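Local coordinates for N-acetyltransferase (Escherichia coli, PDB 6GTQ), which probably transfers an acetyl group from acetyl-coenzyme A to an amino group of its substrate, as in other members of the GNAT acetyltransferase family, at residues Thr113-Ala116 with His117-Val121; Ala143-Phe146 with Phe147-Leu150; Leu163-Thr167 with Lys168-Leu172. The protein carries 1 engineered substitution. All blocks are in the same frame, centred on the assembly; numbering follows the deposited sequence.

Contact 1: residues Thr113-Ala116 with His117-Val121; sequences TLVA and HAMNV
Val115 O takes the shortest polar bond here, from Met119 N one helical turn on, at 2.8 Å and with an N-H...O angle of 162°. Carbon also crowds this oxygen: Met119 CG stands 3.3 Å from Val115 O, and Ala118 CB is as near. One residue earlier, Ala118 N binds Leu114 O at 2.9 Å. His117 N on Thr113 O and Asn120 N on Ala116 O are bent more, the latter donor standing above the carbonyl plane. Between side chains, one pair touches: Met119, extended beyond CG, reaches back along the helix until its methyl CE lies 3.7 Å from Val115 CG1. That methyl of Val115 is placed by a chi1 of 176°, anti to the backbone N. His117 ND1 is hydrogen-bonded to Tyr65 OH and Thr113 OG1 to Gly109 O. Helix 110-129 is the crossover of the beta-alpha-beta unit made with strands 90-101 and 133-137. Leu114, Val115 and Ala118 pack on strand 90-101, Met119 meets Ile170 and Leu173 of helix 167-175, and Ala116 lies against an apolar side chain of another protein's chain.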
loop_
_atom_site.group_PDB
_atom_site.type_symbol
_atom_site.label_atom_id
_atom_site.label_comp_id
_atom_site.label_asym_id
_atom_site.label_seq_id
_atom_site.Cartn_x
_atom_site.Cartn_y
_atom_site.Cartn_z
ATOM N N THR A 113 -2.677 -4.611 8.122
ATOM C CA THR A 113 -2.144 -3.577 9.028
ATOM C C THR A 113 -1.181 -2.639 8.267
ATOM O O THR A 113 -1.169 -1.434 8.525
ATOM C CB THR A 113 -1.552 -4.213 10.301
ATOM O OG1 THR A 113 -2.546 -5.039 10.906
ATOM C CG2 THR A 113 -1.080 -3.177 11.327
ATOM N N LEU A 114 -0.417 -3.194 7.302
ATOM C CA LEU A 114 0.516 -2.449 6.455
ATOM C C LEU A 114 -0.218 -1.542 5.465
ATOM O O LEU A 114 0.223 -0.417 5.230
ATOM C CB LEU A 114 1.500 -3.399 5.751
ATOM C CG LEU A 114 2.923 -3.385 6.304
ATOM C CD1 LEU A 114 3.002 -4.072 7.655
ATOM C CD2 LEU A 114 3.893 -4.020 5.330
ATOM N N VAL A 115 -1.363 -2.014 4.928
ATOM C CA VAL A 115 -2.225 -1.229 4.029
ATOM C C VAL A 115 -2.840 -0.049 4.828
ATOM O O VAL A 115 -2.854 1.072 4.335
ATOM C CB VAL A 115 -3.302 -2.105 3.328
ATOM C CG1 VAL A 115 -4.250 -1.260 2.479
ATOM C CG2 VAL A 115 -2.654 -3.189 2.474
ATOM N N ALA A 116 -3.273 -0.300 6.079
ATOM C CA ALA A 116 -3.836 0.723 6.969
ATOM C C ALA A 116 -2.781 1.795 7.321
ATOM O O ALA A 116 -3.121 2.976 7.437
ATOM C CB ALA A 116 -4.415 0.082 8.228
ATOM N N HIS A 117 -1.508 1.382 7.441
ATOM C CA HIS A 117 -0.375 2.272 7.689
ATOM C C HIS A 117 -0.180 3.152 6.448
ATOM O O HIS A 117 -0.150 4.385 6.560
ATOM C CB HIS A 117 0.889 1.465 8.006
ATOM C CG HIS A 117 2.035 2.320 8.450
ATOM N ND1 HIS A 117 2.888 2.910 7.542
ATOM C CD2 HIS A 117 2.425 2.668 9.697
ATOM C CE1 HIS A 117 3.767 3.588 8.256
ATOM N NE2 HIS A 117 3.534 3.468 9.557
ATOM N N ALA A 118 -0.127 2.510 5.268
ATOM C CA ALA A 118 -0.020 3.146 3.951
ATOM C C ALA A 118 -1.117 4.187 3.765
ATOM O O ALA A 118 -0.811 5.336 3.433
ATOM C CB ALA A 118 -0.100 2.096 2.852
ATOM N N MET A 119 -2.381 3.808 4.050
ATOM C CA MET A 119 -3.552 4.676 3.956
ATOM C C MET A 119 -3.428 5.897 4.846
ATOM O O MET A 119 -3.809 6.985 4.423
ATOM C CB MET A 119 -4.821 3.901 4.308
ATOM C CG MET A 119 -5.290 2.997 3.211
ATOM S SD MET A 119 -6.760 2.172 3.788
ATOM C CE MET A 119 -7.105 1.170 2.407
ATOM N N ASN A 120 -2.874 5.731 6.059
ATOM C CA ASN A 120 -2.667 6.824 7.010
ATOM C C ASN A 120 -1.589 7.814 6.514
ATOM O O ASN A 120 -1.715 9.015 6.745
ATOM C CB ASN A 120 -2.345 6.281 8.417
ATOM C CG ASN A 120 -2.263 7.361 9.466
ATOM O OD1 ASN A 120 -3.272 7.933 9.883
ATOM N ND2 ASN A 120 -1.055 7.685 9.900
ATOM N N VAL A 121 -0.552 7.306 5.820
ATOM C CA VAL A 121 0.536 8.098 5.238
ATOM C C VAL A 121 -0.048 8.931 4.094
ATOM O O VAL A 121 0.175 10.139 4.050
ATOM C CB VAL A 121 1.737 7.198 4.795
ATOM C CG1 VAL A 121 2.694 7.936 3.853
ATOM C CG2 VAL A 121 2.488 6.636 6.003
#

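Contact 2: residues Ala143-Phe146 with Phe147-Leu150; sequences AHTF and FKSL. Engineered in segment 147-150: Phe147 (natural residue Tyr).
In helix 141-149 of the GNAT fold, Phe146 and the engineered residue Phe147 form a T-shaped pair between neighbouring residues. The edge of Phe146 points at the face of Phe147, with ring planes at 67° and centroids 5.0 Å apart; Phe146 CD2 sits above the centre of the Phe147 ring. The first torsions differ: Phe146 has CG anti to the backbone N (chi1 167°), whereas Phe147 has it beside that N (chi1 -72°), which brings the two rings together. Leu150 comes over a face of the Phe146 ring, its CD1 3.6 Å from Phe146 CZ, and crosses it at a slant. On another side of the helix, Lys148 bends at chi3 and chi4 and brings its CE and NZ to the edge of the His144 imidazole, near the ring plane, NZ lying 3.3 Å from His144 CD2.

The backbone is held by Phe147 N on Ala143 O at 2.8 Å, Lys148 N on His144 O and Ser149 N on Thr145 O. The Phe147 ring also meets Ala143, through its CB and its carbonyl O, the latter 3.2 Å from Phe147 CD2; beyond the helix it meets Phe152 edge-to-face and touches Leu99. Phe146 O accepts twice, from Ser149 OG at 2.7 Å and, weakly, from Leu150 N at 3.3 Å. Because the Ser149 hydroxyl is also held by a basic side chain on the chain of another protein, it links this carbonyl to that chain.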
loop_
_atom_site.group_PDB
_atom_site.type_symbol
_atom_site.label_atom_id
_atom_site.label_comp_id
_atom_site.label_asym_id
_atom_site.label_seq_id
_atom_site.Cartn_x
_atom_site.Cartn_y
_atom_site.Cartn_z
ATOM N N ALA A 143 -3.959 -11.762 -4.225
ATOM C CA ALA A 143 -3.773 -10.380 -3.797
ATOM C C ALA A 143 -4.995 -9.558 -4.185
ATOM O O ALA A 143 -5.408 -8.690 -3.415
ATOM C CB ALA A 143 -2.522 -9.791 -4.435
ATOM N N HIS A 144 -5.579 -9.855 -5.344
ATOM C CA HIS A 144 -6.762 -9.152 -5.836
ATOM C C HIS A 144 -7.935 -9.360 -4.887
ATOM O O HIS A 144 -8.683 -8.436 -4.588
ATOM C CB HIS A 144 -7.115 -9.663 -7.230
ATOM C CG HIS A 144 -8.088 -8.799 -7.967
ATOM N ND1 HIS A 144 -7.691 -7.800 -8.827
ATOM C CD2 HIS A 144 -9.441 -8.796 -7.985
ATOM C CE1 HIS A 144 -8.759 -7.212 -9.337
ATOM N NE2 HIS A 144 -9.833 -7.798 -8.843
ATOM N N THR A 145 -8.083 -10.591 -4.422
ATOM C CA THR A 145 -9.115 -10.967 -3.454
ATOM C C THR A 145 -8.834 -10.231 -2.120
ATOM O O THR A 145 -9.759 -9.664 -1.528
ATOM C CB THR A 145 -9.180 -12.508 -3.339
ATOM O OG1 THR A 145 -9.473 -13.056 -4.629
ATOM C CG2 THR A 145 -10.212 -12.990 -2.322
ATOM N N PHE A 146 -7.554 -10.213 -1.681
ATOM C CA PHE A 146 -7.116 -9.532 -0.461
ATOM C C PHE A 146 -7.452 -8.033 -0.498
ATOM O O PHE A 146 -7.993 -7.505 0.476
ATOM C CB PHE A 146 -5.609 -9.759 -0.216
ATOM C CG PHE A 146 -4.981 -8.858 0.822
ATOM C CD1 PHE A 146 -5.138 -9.118 2.178
ATOM C CD2 PHE A 146 -4.218 -7.760 0.443
ATOM C CE1 PHE A 146 -4.552 -8.282 3.136
ATOM C CE2 PHE A 146 -3.649 -6.922 1.400
ATOM C CZ PHE A 146 -3.808 -7.196 2.739
ATOM N N PHE A 147 -7.133 -7.354 -1.615
ATOM C CA PHE A 147 -7.412 -5.931 -1.755
ATOM C C PHE A 147 -8.910 -5.653 -1.841
ATOM O O PHE A 147 -9.357 -4.672 -1.250
ATOM C CB PHE A 147 -6.606 -5.294 -2.898
ATOM C CG PHE A 147 -5.136 -5.167 -2.554
ATOM C CD1 PHE A 147 -4.723 -4.416 -1.457
ATOM C CD2 PHE A 147 -4.166 -5.782 -3.337
ATOM C CE1 PHE A 147 -3.369 -4.317 -1.126
ATOM C CE2 PHE A 147 -2.812 -5.678 -3.010
ATOM C CZ PHE A 147 -2.422 -4.956 -1.900
ATOM N N LYS A 148 -9.693 -6.560 -2.482
ATOM C CA LYS A 148 -11.157 -6.470 -2.569
ATOM C C LYS A 148 -11.797 -6.574 -1.179
ATOM O O LYS A 148 -12.752 -5.851 -0.900
ATOM C CB LYS A 148 -11.738 -7.553 -3.497
ATOM C CG LYS A 148 -11.786 -7.162 -4.966
ATOM C CD LYS A 148 -12.918 -7.871 -5.684
ATOM C CE LYS A 148 -12.449 -8.700 -6.856
ATOM N NZ LYS A 148 -12.084 -10.090 -6.461
ATOM N N SER A 149 -11.255 -7.455 -0.301
ATOM C CA SER A 149 -11.739 -7.659 1.076
ATOM C C SER A 149 -11.451 -6.450 1.979
ATOM O O SER A 149 -12.110 -6.270 3.008
ATOM C CB SER A 149 -11.171 -8.942 1.677
ATOM O OG SER A 149 -9.788 -8.827 1.967
ATOM N N LEU A 150 -10.476 -5.619 1.582
ATOM C CA LEU A 150 -10.132 -4.400 2.292
ATOM C C LEU A 150 -10.965 -3.216 1.794
ATOM O O LEU A 150 -10.894 -2.146 2.390
ATOM C CB LEU A 150 -8.636 -4.106 2.188
ATOM C CG LEU A 150 -7.683 -5.045 2.923
ATOM C CD1 LEU A 150 -6.266 -4.518 2.824
ATOM C CD2 LEU A 150 -8.072 -5.213 4.395
#

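Contact 3: residues Leu163-Thr167 with Lys168-Leu172; sequences LFFPT and KSIEL
Phe165 leaves strand 162-166 with CG anti to its backbone N (chi1 -153°), and from CB outward the ring swings over to the first turn of the helix that follows. CD2 comes first, 3.6 Å from Ile170 CG1, which lies at the ring's edge and in its plane. CE2 is next, 3.5 Å from Ser169 CB, and the tip atom CZ stays almost as near to that same carbon, so Ser169 CB rests over one face of the ring while Ile170 borders it. On the side of CE1 the ring meets Leu150 O, and Phe152 and Met119 also meet the ring.

The turn between strand and helix is built round Pro166 at the N-cap. Its carbonyl oxygen is approached by two amides of the first turn, both weakly: Ser169 N at 3.3 Å and Ile170 N at 3.4 Å. Regular helical bonding sets in one residue later, where Glu171 N gives a nearly straight bond to Thr167 O (2.9 Å, 163°). Helix 168-172 leaves at 60° to strand 163-166, their axes approaching to 6.9 Å. Ile170 CG1, beside its own backbone N, touches both the Phe165 ring and Pro166 O, the oxygen 3.5 Å away. The Pro166 ring lies beside Ser169, with CD 3.8 Å from Ser169 OG; that hydroxyl is bound to the backbone of another protein's chain. Thr167 turns its OG1 to Ile131 O, and the backbone of Thr167 is tied to His132, so the start of the helix is fastened to the chain that leads into strand 133-137. Farther on, Ile170 and Glu171 lie against Trp123 of helix 110-129.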
loop_
_atom_site.group_PDB
_atom_site.type_symbol
_atom_site.label_atom_id
_atom_site.label_comp_id
_atom_site.label_asym_id
_atom_site.label_seq_id
_atom_site.Cartn_x
_atom_site.Cartn_y
_atom_site.Cartn_z
ATOM N N LEU A 163 -6.487 -1.556 -8.338
ATOM C CA LEU A 163 -7.645 -1.402 -7.462
ATOM C C LEU A 163 -7.563 -0.014 -6.841
ATOM O O LEU A 163 -6.458 0.452 -6.526
ATOM C CB LEU A 163 -7.687 -2.473 -6.369
ATOM C CG LEU A 163 -7.927 -3.896 -6.824
ATOM C CD1 LEU A 163 -6.659 -4.717 -6.680
ATOM C CD2 LEU A 163 -9.070 -4.521 -6.050
ATOM N N PHE A 164 -8.717 0.646 -6.670
ATOM C CA PHE A 164 -8.759 2.009 -6.148
ATOM C C PHE A 164 -9.489 2.180 -4.811
ATOM O O PHE A 164 -10.563 1.611 -4.610
ATOM C CB PHE A 164 -9.358 2.957 -7.207
ATOM C CG PHE A 164 -9.493 4.394 -6.768
ATOM C CD1 PHE A 164 -8.372 5.196 -6.605
ATOM C CD2 PHE A 164 -10.744 4.946 -6.513
ATOM C CE1 PHE A 164 -8.499 6.529 -6.213
ATOM C CE2 PHE A 164 -10.866 6.270 -6.090
ATOM C CZ PHE A 164 -9.743 7.054 -5.949
ATOM N N PHE A 165 -8.915 3.028 -3.928
ATOM C CA PHE A 165 -9.501 3.415 -2.650
ATOM C C PHE A 165 -9.445 4.953 -2.490
ATOM O O PHE A 165 -8.350 5.527 -2.498
ATOM C CB PHE A 165 -8.824 2.699 -1.481
ATOM C CG PHE A 165 -9.710 2.519 -0.272
ATOM C CD1 PHE A 165 -10.750 1.596 -0.282
ATOM C CD2 PHE A 165 -9.484 3.248 0.889
ATOM C CE1 PHE A 165 -11.555 1.420 0.843
ATOM C CE2 PHE A 165 -10.266 3.042 2.026
ATOM C CZ PHE A 165 -11.299 2.138 1.994
ATOM N N PRO A 166 -10.605 5.646 -2.388
ATOM C CA PRO A 166 -10.572 7.115 -2.268
ATOM C C PRO A 166 -10.103 7.634 -0.907
ATOM O O PRO A 166 -10.204 6.926 0.089
ATOM C CB PRO A 166 -12.013 7.547 -2.594
ATOM C CG PRO A 166 -12.756 6.297 -2.933
ATOM C CD PRO A 166 -11.990 5.143 -2.385
ATOM N N THR A 167 -9.595 8.886 -0.865
ATOM C CA THR A 167 -9.122 9.516 0.378
ATOM C C THR A 167 -10.259 9.697 1.392
ATOM O O THR A 167 -10.027 9.526 2.590
ATOM C CB THR A 167 -8.357 10.814 0.093
ATOM O OG1 THR A 167 -7.306 10.514 -0.816
ATOM C CG2 THR A 167 -7.751 11.428 1.354
ATOM N N LYS A 168 -11.486 9.989 0.910
ATOM C CA LYS A 168 -12.661 10.177 1.753
ATOM C C LYS A 168 -13.000 8.925 2.567
ATOM O O LYS A 168 -13.409 9.047 3.725
ATOM C CB LYS A 168 -13.852 10.698 0.938
ATOM C CG LYS A 168 -14.170 12.161 1.242
ATOM C CD LYS A 168 -14.851 12.885 0.077
ATOM C CE LYS A 168 -15.088 14.344 0.397
ATOM N NZ LYS A 168 -15.438 15.137 -0.812
ATOM N N SER A 169 -12.755 7.731 1.998
ATOM C CA SER A 169 -12.944 6.441 2.678
ATOM C C SER A 169 -11.852 6.233 3.724
ATOM O O SER A 169 -12.117 5.640 4.761
ATOM C CB SER A 169 -12.926 5.296 1.677
ATOM O OG SER A 169 -14.012 5.395 0.775
ATOM N N ILE A 170 -10.641 6.728 3.459
ATOM C CA ILE A 170 -9.511 6.644 4.391
ATOM C C ILE A 170 -9.799 7.537 5.607
ATOM O O ILE A 170 -9.608 7.110 6.748
ATOM C CB ILE A 170 -8.153 6.974 3.702
ATOM C CG1 ILE A 170 -7.855 5.981 2.545
ATOM C CG2 ILE A 170 -7.020 6.976 4.733
ATOM C CD1 ILE A 170 -6.641 6.359 1.606
ATOM N N GLU A 171 -10.294 8.758 5.354
ATOM C CA GLU A 171 -10.691 9.717 6.378
ATOM C C GLU A 171 -11.755 9.068 7.292
ATOM O O GLU A 171 -11.599 9.127 8.510
ATOM C CB GLU A 171 -11.210 11.003 5.714
ATOM C CG GLU A 171 -11.673 12.079 6.685
ATOM C CD GLU A 171 -12.085 13.378 6.019
ATOM O OE1 GLU A 171 -13.005 13.351 5.171
ATOM O OE2 GLU A 171 -11.483 14.427 6.348
ATOM N N LEU A 172 -12.769 8.381 6.701
ATOM C CA LEU A 172 -13.817 7.646 7.418
ATOM C C LEU A 172 -13.244 6.582 8.360
ATOM O O LEU A 172 -13.764 6.402 9.463
ATOM C CB LEU A 172 -14.799 6.971 6.431
ATOM C CG LEU A 172 -15.842 7.847 5.720
ATOM C CD1 LEU A 172 -16.562 7.060 4.628
ATOM C CD2 LEU A 172 -16.844 8.435 6.700
#

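Overall arrangement
Contact 1 is the buried one, its centre about 7 Å from the centre of the chain, with the centres of contacts 2 and 3 farther out at about 13 and 14 Å and each partly open. Contact 1 lies within one helix and contact 2 runs from a helix into the loop after it; they are joined through Val115, which packs on Phe146, Phe147 and Leu150. Contact 3 instead turns from the sheet into the last helix; Met119 meets its Phe165, and Leu163 packs on helix 141-149. Chemistry follows place: mostly aliphatic side chains and backbone bonds in contact 1, with His117 bonded outward to Tyr65, rings plus a polar rim in contact 2, and a proline cap with an aromatic in contact 3. Another protein's chain reaches all three.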